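Local atomic coordinates of antigen 43 (PDB entry 4KH3), a protein that mediates bacterial aggregation as a self-associating autotransporter of uropathogenic Escherichia coli, clumping cells by a Velcro-like mechanism and probably contributing to biofilm formation. Residues A217-K231 against A236-N250. Numbering follows the deposited sequence.
Sequences ATETLINRDGWQVIK and AAHTTINQKGKLQVN. With MLI (malonate ion), chain F.
Ile230 packs its CD1 on Ala236 CB, 3.5 Å away, and turns CG1 to Leu247 CD1. Its CG1 sits beside the backbone N (chi1 -45°), and chi2 (-62°) brings CD1 over the alanine. Ile222 CG2 lies 3.5 Å from Lys246 N and touches CA of Gly245, the last residue of its turn. Its CD1 lies 3.6 Å from Thr239 CG2 and meets Leu247 CB. Between the isoleucines, the extended Gln228 carries a polar group inward. Thr239 OG1 donates to Gln228 OE1 at 2.6 Å, in the carbonyl plane on a lone pair, while Gln209 takes a weak bond from NE2. These are parts of successive coils of a right-handed parallel beta-helix, the autotransporter stalk fold, so equivalent residues stack in register. The axes of strands 227-230 and 246-249 approach to 4.8 Å, nearly parallel. Where the two type II turns begin, Asn242 ND2 bonds Asn223 OD1 at 2.9 Å, the amides side by side and nearly coplanar. Asn223 ND2 bonds Glu205, and Asn242 OD1 accepts from Asn261. On the outer face, Gln248 lies alongside Trp227, its OE1 at the indole edge and weakly bonded to NE1 (3.3 Å). Lys231 NZ there binds a malonate ion, probably from the crystallisation liquor.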
ATOM      1  N   ALA A 217      13.631   8.753  -5.291  1.00 21.06           N
ATOM      2  CA  ALA A 217      12.528   9.506  -5.879  1.00 17.32           C
ATOM      3  C   ALA A 217      12.474  10.906  -5.270  1.00 17.71           C
ATOM      4  O   ALA A 217      12.386  11.064  -4.050  1.00 17.40           O
ATOM      5  CB  ALA A 217      11.201   8.773  -5.659  1.00 14.00           C
ATOM      6  N   THR A 218      12.536  11.920  -6.121  1.00 21.34           N
ATOM      7  CA  THR A 218      12.445  13.302  -5.655  1.00 19.39           C
ATOM      8  C   THR A 218      11.187  13.973  -6.195  1.00 19.14           C
ATOM      9  O   THR A 218      10.814  13.775  -7.349  1.00 21.05           O
ATOM     10  CB  THR A 218      13.682  14.118  -6.062  1.00 19.45           C
ATOM     11  OG1 THR A 218      13.741  14.224  -7.490  1.00 23.74           O
ATOM     12  CG2 THR A 218      14.953  13.448  -5.558  1.00 11.58           C
ATOM     13  N   GLU A 219      10.536  14.758  -5.346  1.00 20.55           N
ATOM     14  CA  GLU A 219       9.326  15.475  -5.719  1.00 19.07           C
ATOM     15  C   GLU A 219       8.227  14.548  -6.226  1.00 23.46           C
ATOM     16  O   GLU A 219       7.715  14.721  -7.332  1.00 18.69           O
ATOM     17  CB  GLU A 219       9.624  16.567  -6.753  1.00 21.59           C
ATOM     18  CG  GLU A 219      10.165  17.859  -6.164  1.00 28.89           C
ATOM     19  CD  GLU A 219      11.677  17.862  -6.065  1.00 40.53           C
ATOM     20  OE1 GLU A 219      12.323  17.035  -6.753  1.00 33.56           O
ATOM     21  OE2 GLU A 219      12.215  18.694  -5.303  1.00 38.12           O
ATOM     22  N   THR A 220       7.881  13.544  -5.430  1.00 23.14           N
ATOM     23  CA  THR A 220       6.721  12.736  -5.755  1.00 16.67           C
ATOM     24  C   THR A 220       5.497  13.417  -5.182  1.00 20.10           C
ATOM     25  O   THR A 220       5.469  13.796  -4.015  1.00 23.33           O
ATOM     26  CB  THR A 220       6.842  11.293  -5.251  1.00 17.59           C
ATOM     27  OG1 THR A 220       7.900  10.642  -5.958  1.00 22.74           O
ATOM     28  CG2 THR A 220       5.554  10.521  -5.507  1.00 15.26           C
ATOM     29  N   LEU A 221       4.495  13.604  -6.027  1.00 22.23           N
ATOM     30  CA  LEU A 221       3.266  14.239  -5.625  1.00 14.61           C
ATOM     31  C   LEU A 221       2.161  13.186  -5.583  1.00 18.78           C
ATOM     32  O   LEU A 221       1.773  12.624  -6.612  1.00 19.71           O
ATOM     33  CB  LEU A 221       2.948  15.351  -6.607  1.00 18.91           C
ATOM     34  CG  LEU A 221       1.603  16.048  -6.482  1.00 25.38           C
ATOM     35  CD1 LEU A 221       1.432  16.633  -5.082  1.00 16.42           C
ATOM     36  CD2 LEU A 221       1.522  17.117  -7.556  1.00 17.60           C
ATOM     37  N   ILE A 222       1.679  12.896  -4.382  1.00 17.46           N
ATOM     38  CA  ILE A 222       0.739  11.803  -4.184  1.00 19.48           C
ATOM     39  C   ILE A 222      -0.676  12.339  -4.075  1.00 20.58           C
ATOM     40  O   ILE A 222      -1.102  12.780  -3.005  1.00 20.46           O
ATOM     41  CB  ILE A 222       1.052  10.994  -2.899  1.00 17.66           C
ATOM     42  CG1 ILE A 222       2.546  10.714  -2.768  1.00 18.90           C
ATOM     43  CG2 ILE A 222       0.280   9.691  -2.885  1.00 10.90           C
ATOM     44  CD1 ILE A 222       2.904   9.936  -1.498  1.00 16.89           C
ATOM     45  N   ASN A 223      -1.411  12.308  -5.180  1.00 16.67           N
ATOM     46  CA  ASN A 223      -2.791  12.742  -5.131  1.00 15.53           C
ATOM     47  C   ASN A 223      -3.690  11.598  -4.674  1.00 23.63           C
ATOM     48  O   ASN A 223      -3.198  10.532  -4.293  1.00 18.65           O
ATOM     49  CB  ASN A 223      -3.232  13.315  -6.467  1.00 22.18           C
ATOM     50  CG  ASN A 223      -2.551  14.628  -6.777  1.00 22.36           C
ATOM     51  OD1 ASN A 223      -2.305  15.424  -5.884  1.00 25.42           O
ATOM     52  ND2 ASN A 223      -2.248  14.861  -8.044  1.00 23.79           N
ATOM     53  N   ARG A 224      -4.999  11.829  -4.700  1.00 19.26           N
ATOM     54  CA  ARG A 224      -5.966  10.862  -4.209  1.00 19.75           C
ATOM     55  C   ARG A 224      -5.752   9.424  -4.719  1.00 22.07           C
ATOM     56  O   ARG A 224      -5.585   9.180  -5.924  1.00 18.06           O
ATOM     57  CB  ARG A 224      -7.388  11.333  -4.525  1.00 14.32           C
ATOM     58  CG  ARG A 224      -8.447  10.482  -3.836  1.00 38.29           C
ATOM     59  CD  ARG A 224      -9.749  10.460  -4.616  1.00 49.21           C
ATOM     60  NE  ARG A 224     -10.718  11.422  -4.108  1.00 66.15           N
ATOM     61  CZ  ARG A 224     -11.670  11.129  -3.226  1.00 86.32           C
ATOM     62  NH1 ARG A 224     -11.783   9.891  -2.748  1.00 70.64           N
ATOM     63  NH2 ARG A 224     -12.511  12.077  -2.826  1.00 90.21           N
ATOM     64  N   ASP A 225      -5.753   8.484  -3.779  1.00 16.49           N
ATOM     65  CA  ASP A 225      -5.544   7.060  -4.063  1.00 19.89           C
ATOM     66  C   ASP A 225      -4.146   6.715  -4.554  1.00 22.57           C
ATOM     67  O   ASP A 225      -3.862   5.549  -4.835  1.00 23.58           O
ATOM     68  CB  ASP A 225      -6.598   6.523  -5.041  1.00 21.36           C
ATOM     69  CG  ASP A 225      -7.991   6.590  -4.470  1.00 31.81           C
ATOM     70  OD1 ASP A 225      -8.145   6.321  -3.258  1.00 32.11           O
ATOM     71  OD2 ASP A 225      -8.927   6.925  -5.222  1.00 45.44           O
ATOM     72  N   GLY A 226      -3.283   7.726  -4.669  1.00 14.12           N
ATOM     73  CA  GLY A 226      -1.890   7.496  -4.988  1.00 18.13           C
ATOM     74  C   GLY A 226      -1.175   6.757  -3.865  1.00 18.42           C
ATOM     75  O   GLY A 226      -1.559   6.826  -2.698  1.00 18.36           O
ATOM     76  N   TRP A 227      -0.111   6.062  -4.219  1.00 16.49           N
ATOM     77  CA  TRP A 227       0.615   5.260  -3.263  1.00 18.16           C
ATOM     78  C   TRP A 227       2.113   5.307  -3.580  1.00 18.08           C
ATOM     79  O   TRP A 227       2.548   4.789  -4.614  1.00 19.45           O
ATOM     80  CB  TRP A 227       0.092   3.829  -3.339  1.00 19.91           C
ATOM     81  CG  TRP A 227       0.536   2.914  -2.217  1.00 29.70           C
ATOM     82  CD1 TRP A 227       0.904   3.276  -0.956  1.00 19.63           C
ATOM     83  CD2 TRP A 227       0.656   1.485  -2.275  1.00 23.58           C
ATOM     84  NE1 TRP A 227       1.246   2.163  -0.224  1.00 21.06           N
ATOM     85  CE2 TRP A 227       1.088   1.048  -1.004  1.00 24.34           C
ATOM     86  CE3 TRP A 227       0.424   0.532  -3.273  1.00 22.97           C
ATOM     87  CZ2 TRP A 227       1.304  -0.299  -0.703  1.00 31.01           C
ATOM     88  CZ3 TRP A 227       0.636  -0.817  -2.975  1.00 25.78           C
ATOM     89  CH2 TRP A 227       1.070  -1.216  -1.700  1.00 25.04           C
ATOM     90  N   GLN A 228       2.897   5.956  -2.720  1.00 13.75           N
ATOM     91  CA  GLN A 228       4.350   5.906  -2.859  1.00 13.26           C
ATOM     92  C   GLN A 228       4.931   4.947  -1.824  1.00 16.37           C
ATOM     93  O   GLN A 228       4.682   5.097  -0.635  1.00 13.99           O
ATOM     94  CB  GLN A 228       4.989   7.290  -2.710  1.00 14.26           C
ATOM     95  CG  GLN A 228       6.499   7.243  -2.887  1.00 12.54           C
ATOM     96  CD  GLN A 228       7.166   8.578  -2.692  1.00 20.09           C
ATOM     97  OE1 GLN A 228       6.702   9.411  -1.909  1.00 18.12           O
ATOM     98  NE2 GLN A 228       8.277   8.793  -3.398  1.00 16.12           N
ATOM     99  N   VAL A 229       5.692   3.956  -2.280  1.00 19.73           N
ATOM    100  CA  VAL A 229       6.220   2.930  -1.386  1.00 15.22           C
ATOM    101  C   VAL A 229       7.731   2.995  -1.378  1.00 20.56           C
ATOM    102  O   VAL A 229       8.371   2.837  -2.424  1.00 22.95           O
ATOM    103  CB  VAL A 229       5.797   1.512  -1.816  1.00 18.48           C
ATOM    104  CG1 VAL A 229       6.438   0.471  -0.910  1.00 20.77           C
ATOM    105  CG2 VAL A 229       4.293   1.378  -1.787  1.00 19.16           C
ATOM    106  N   ILE A 230       8.304   3.245  -0.203  1.00 16.19           N
ATOM    107  CA  ILE A 230       9.755   3.253  -0.065  1.00 14.40           C
ATOM    108  C   ILE A 230      10.220   1.968   0.604  1.00 20.38           C
ATOM    109  O   ILE A 230      10.029   1.774   1.810  1.00 24.66           O
ATOM    110  CB  ILE A 230      10.236   4.463   0.729  1.00 21.66           C
ATOM    111  CG1 ILE A 230       9.518   5.733   0.245  1.00 18.52           C
ATOM    112  CG2 ILE A 230      11.726   4.627   0.567  1.00 14.10           C
ATOM    113  CD1 ILE A 230       9.798   6.056  -1.199  1.00 20.45           C
ATOM    114  N   LYS A 231      10.799   1.072  -0.188  1.00 16.30           N
ATOM    115  CA  LYS A 231      11.312  -0.188   0.333  1.00 19.95           C
ATOM    116  C   LYS A 231      12.602   0.025   1.125  1.00 29.18           C
ATOM    117  O   LYS A 231      13.149   1.144   1.168  1.00 20.84           O
ATOM    118  CB  LYS A 231      11.518  -1.194  -0.803  1.00 24.74           C
ATOM    119  CG  LYS A 231      10.195  -1.658  -1.455  1.00 25.62           C
ATOM    120  CD  LYS A 231      10.412  -2.818  -2.410  1.00 37.12           C
ATOM    121  CE  LYS A 231       9.377  -3.912  -2.199  1.00 43.33           C
ATOM    122  NZ  LYS A 231       8.010  -3.354  -1.982  1.00 44.10           N
ATOM    123  N   ALA A 236      13.345   8.687  -0.543  1.00 17.76           N
ATOM    124  CA  ALA A 236      12.480   9.709  -1.115  1.00 18.04           C
ATOM    125  C   ALA A 236      12.808  11.054  -0.487  1.00 19.92           C
ATOM    126  O   ALA A 236      13.067  11.145   0.711  1.00 22.43           O
ATOM    127  CB  ALA A 236      11.021   9.371  -0.883  1.00 17.01           C
ATOM    128  N   ALA A 237      12.796  12.100  -1.302  1.00 22.06           N
ATOM    129  CA  ALA A 237      12.981  13.460  -0.805  1.00 19.03           C
ATOM    130  C   ALA A 237      11.942  14.348  -1.460  1.00 18.23           C
ATOM    131  O   ALA A 237      11.746  14.276  -2.674  1.00 21.37           O
ATOM    132  CB  ALA A 237      14.380  13.960  -1.122  1.00 12.39           C
ATOM    133  N   HIS A 238      11.272  15.163  -0.656  1.00 13.32           N
ATOM    134  CA  HIS A 238      10.264  16.093  -1.145  1.00 16.99           C
ATOM    135  C   HIS A 238       9.027  15.370  -1.640  1.00 17.49           C
ATOM    136  O   HIS A 238       8.607  15.529  -2.772  1.00 30.26           O
ATOM    137  CB  HIS A 238      10.840  17.050  -2.209  1.00 15.28           C
ATOM    138  CG  HIS A 238      11.960  17.898  -1.691  1.00 23.24           C
ATOM    139  ND1 HIS A 238      13.269  17.740  -2.102  1.00 25.01           N
ATOM    140  CD2 HIS A 238      11.977  18.871  -0.752  1.00 24.24           C
ATOM    141  CE1 HIS A 238      14.035  18.602  -1.460  1.00 24.70           C
ATOM    142  NE2 HIS A 238      13.276  19.298  -0.630  1.00 28.23           N
ATOM    143  N   THR A 239       8.434  14.575  -0.777  1.00 19.69           N
ATOM    144  CA  THR A 239       7.166  13.965  -1.094  1.00 14.98           C
ATOM    145  C   THR A 239       6.075  14.882  -0.579  1.00 21.38           C
ATOM    146  O   THR A 239       6.212  15.507   0.473  1.00 23.14           O
ATOM    147  CB  THR A 239       7.054  12.568  -0.455  1.00 14.69           C
ATOM    148  OG1 THR A 239       7.850  11.646  -1.208  1.00 16.52           O
ATOM    149  CG2 THR A 239       5.612  12.075  -0.425  1.00 13.81           C
ATOM    150  N   THR A 240       5.000  14.986  -1.345  1.00 20.26           N
ATOM    151  CA  THR A 240       3.816  15.674  -0.883  1.00 21.26           C
ATOM    152  C   THR A 240       2.707  14.646  -0.887  1.00 20.05           C
ATOM    153  O   THR A 240       2.470  13.995  -1.898  1.00 21.61           O
ATOM    154  CB  THR A 240       3.460  16.863  -1.802  1.00 17.71           C
ATOM    155  OG1 THR A 240       4.463  17.869  -1.665  1.00 25.76           O
ATOM    156  CG2 THR A 240       2.117  17.450  -1.439  1.00 14.66           C
ATOM    157  N   ILE A 241       2.049  14.484   0.253  1.00 17.01           N
ATOM    158  CA  ILE A 241       0.927  13.577   0.361  1.00 15.70           C
ATOM    159  C   ILE A 241      -0.330  14.419   0.442  1.00 20.53           C
ATOM    160  O   ILE A 241      -0.528  15.166   1.402  1.00 23.45           O
ATOM    161  CB  ILE A 241       1.001  12.736   1.642  1.00 19.00           C
ATOM    162  CG1 ILE A 241       2.413  12.194   1.874  1.00 19.83           C
ATOM    163  CG2 ILE A 241      -0.016  11.604   1.600  1.00 16.99           C
ATOM    164  CD1 ILE A 241       2.609  11.637   3.285  1.00 15.11           C
ATOM    165  N   ASN A 242      -1.187  14.312  -0.561  1.00 21.00           N
ATOM    166  CA  ASN A 242      -2.462  15.014  -0.502  1.00 23.23           C
ATOM    167  C   ASN A 242      -3.565  14.166   0.102  1.00 24.60           C
ATOM    168  O   ASN A 242      -3.337  13.011   0.487  1.00 19.84           O
ATOM    169  CB  ASN A 242      -2.853  15.541  -1.873  1.00 21.47           C
ATOM    170  CG  ASN A 242      -2.109  16.803  -2.221  1.00 29.68           C
ATOM    171  OD1 ASN A 242      -1.924  17.666  -1.371  1.00 28.08           O
ATOM    172  ND2 ASN A 242      -1.649  16.908  -3.462  1.00 24.98           N
ATOM    173  N   GLN A 243      -4.760  14.739   0.190  1.00 20.18           N
ATOM    174  CA  GLN A 243      -5.870  14.039   0.802  1.00 20.81           C
ATOM    175  C   GLN A 243      -6.111  12.682   0.139  1.00 25.88           C
ATOM    176  O   GLN A 243      -6.276  12.597  -1.080  1.00 26.55           O
ATOM    177  CB  GLN A 243      -7.133  14.894   0.747  1.00 28.93           C
ATOM    178  CG  GLN A 243      -8.216  14.382   1.685  1.00 38.50           C
ATOM    179  CD  GLN A 243      -9.582  14.958   1.388  1.00 38.87           C
ATOM    180  OE1 GLN A 243      -9.722  15.896   0.602  1.00 42.09           O
ATOM    181  NE2 GLN A 243     -10.603  14.389   2.015  1.00 47.14           N
ATOM    182  N   LYS A 244      -6.100  11.627   0.953  1.00 24.17           N
ATOM    183  CA  LYS A 244      -6.344  10.246   0.499  1.00 25.89           C
ATOM    184  C   LYS A 244      -5.248   9.647  -0.395  1.00 22.51           C
ATOM    185  O   LYS A 244      -5.434   8.587  -0.998  1.00 24.85           O
ATOM    186  CB  LYS A 244      -7.744  10.080  -0.120  1.00 25.65           C
ATOM    187  CG  LYS A 244      -8.836   9.829   0.929  1.00 43.20           C
ATOM    188  CD  LYS A 244     -10.231  10.229   0.442  1.00 63.05           C
ATOM    189  CE  LYS A 244     -11.189  10.495   1.614  1.00 57.89           C
ATOM    190  NZ  LYS A 244     -11.506   9.266   2.413  1.00 46.34           N
ATOM    191  N   GLY A 245      -4.108  10.327  -0.468  1.00 14.51           N
ATOM    192  CA  GLY A 245      -2.899   9.720  -0.993  1.00 15.59           C
ATOM    193  C   GLY A 245      -2.182   9.056   0.164  1.00 18.07           C
ATOM    194  O   GLY A 245      -2.438   9.369   1.326  1.00 19.09           O
ATOM    195  N   LYS A 246      -1.291   8.124  -0.137  1.00 22.83           N
ATOM    196  CA  LYS A 246      -0.599   7.415   0.923  1.00 16.05           C
ATOM    197  C   LYS A 246       0.883   7.291   0.643  1.00 20.20           C
ATOM    198  O   LYS A 246       1.290   6.845  -0.437  1.00 17.89           O
ATOM    199  CB  LYS A 246      -1.205   6.030   1.131  1.00 16.79           C
ATOM    200  CG  LYS A 246      -0.405   5.144   2.075  1.00 13.33           C
ATOM    201  CD  LYS A 246      -0.988   3.734   2.117  1.00 18.03           C
ATOM    202  CE  LYS A 246      -2.431   3.752   2.590  1.00 17.39           C
ATOM    203  NZ  LYS A 246      -3.041   2.388   2.691  1.00 24.01           N
ATOM    204  N   LEU A 247       1.691   7.692   1.620  1.00 15.86           N
ATOM    205  CA  LEU A 247       3.111   7.398   1.580  1.00 13.87           C
ATOM    206  C   LEU A 247       3.401   6.279   2.568  1.00 16.39           C
ATOM    207  O   LEU A 247       2.984   6.329   3.712  1.00 22.64           O
ATOM    208  CB  LEU A 247       3.930   8.631   1.934  1.00 15.30           C
ATOM    209  CG  LEU A 247       5.390   8.288   2.215  1.00 19.66           C
ATOM    210  CD1 LEU A 247       6.060   7.749   0.942  1.00 12.35           C
ATOM    211  CD2 LEU A 247       6.099   9.509   2.754  1.00 15.50           C
ATOM    212  N   GLN A 248       4.111   5.262   2.113  1.00 19.36           N
ATOM    213  CA  GLN A 248       4.463   4.138   2.953  1.00 17.92           C
ATOM    214  C   GLN A 248       5.982   3.939   2.941  1.00 22.98           C
ATOM    215  O   GLN A 248       6.595   3.719   1.882  1.00 19.93           O
ATOM    216  CB  GLN A 248       3.753   2.880   2.460  1.00 21.96           C
ATOM    217  CG  GLN A 248       4.103   1.625   3.235  1.00 25.09           C
ATOM    218  CD  GLN A 248       3.206   0.449   2.875  1.00 31.56           C
ATOM    219  OE1 GLN A 248       2.005   0.608   2.603  1.00 27.44           O
ATOM    220  NE2 GLN A 248       3.789  -0.738   2.860  1.00 34.52           N
ATOM    221  N   VAL A 249       6.587   4.033   4.121  1.00 16.87           N
ATOM    222  CA  VAL A 249       8.035   3.889   4.254  1.00 20.39           C
ATOM    223  C   VAL A 249       8.342   2.658   5.082  1.00 18.32           C
ATOM    224  O   VAL A 249       8.086   2.643   6.279  1.00 21.49           O
ATOM    225  CB  VAL A 249       8.664   5.122   4.922  1.00 21.07           C
ATOM    226  CG1 VAL A 249      10.174   5.028   4.883  1.00 17.83           C
ATOM    227  CG2 VAL A 249       8.204   6.392   4.219  1.00 17.10           C
ATOM    228  N   ASN A 250       8.858   1.612   4.440  1.00 19.44           N
ATOM    229  CA  ASN A 250       9.163   0.374   5.144  1.00 19.41           C
ATOM    230  C   ASN A 250      10.372   0.532   6.038  1.00 25.24           C
ATOM    231  O   ASN A 250      11.117   1.519   5.939  1.00 22.17           O
ATOM    232  CB  ASN A 250       9.468  -0.761   4.169  1.00 20.55           C
ATOM    233  CG  ASN A 250       8.292  -1.143   3.333  1.00 23.60           C
ATOM    234  OD1 ASN A 250       7.156  -0.790   3.645  1.00 28.69           O
ATOM    235  ND2 ASN A 250       8.548  -1.889   2.261  1.00 23.90           N
TER
HETATM  236  C1  MLI F 605       4.000  -3.079   0.615  1.00 49.61           C
HETATM  237  C2  MLI F 605       3.650  -3.436  -0.790  1.00 61.71           C
HETATM  238  C3  MLI F 605       5.407  -2.648   0.856  1.00 51.60           C
HETATM  239  O6  MLI F 605       4.404  -3.072  -1.743  1.00 51.45           O
HETATM  240  O7  MLI F 605       2.601  -4.107  -1.010  1.00 59.01           O
HETATM  241  O8  MLI F 605       6.369  -3.295   0.352  1.00 43.77           O
HETATM  242  O9  MLI F 605       5.630  -1.630   1.562  1.00 51.16           O
HETATM  243  O   HOH W   1       9.363  11.914  -3.404  1.00 17.02           O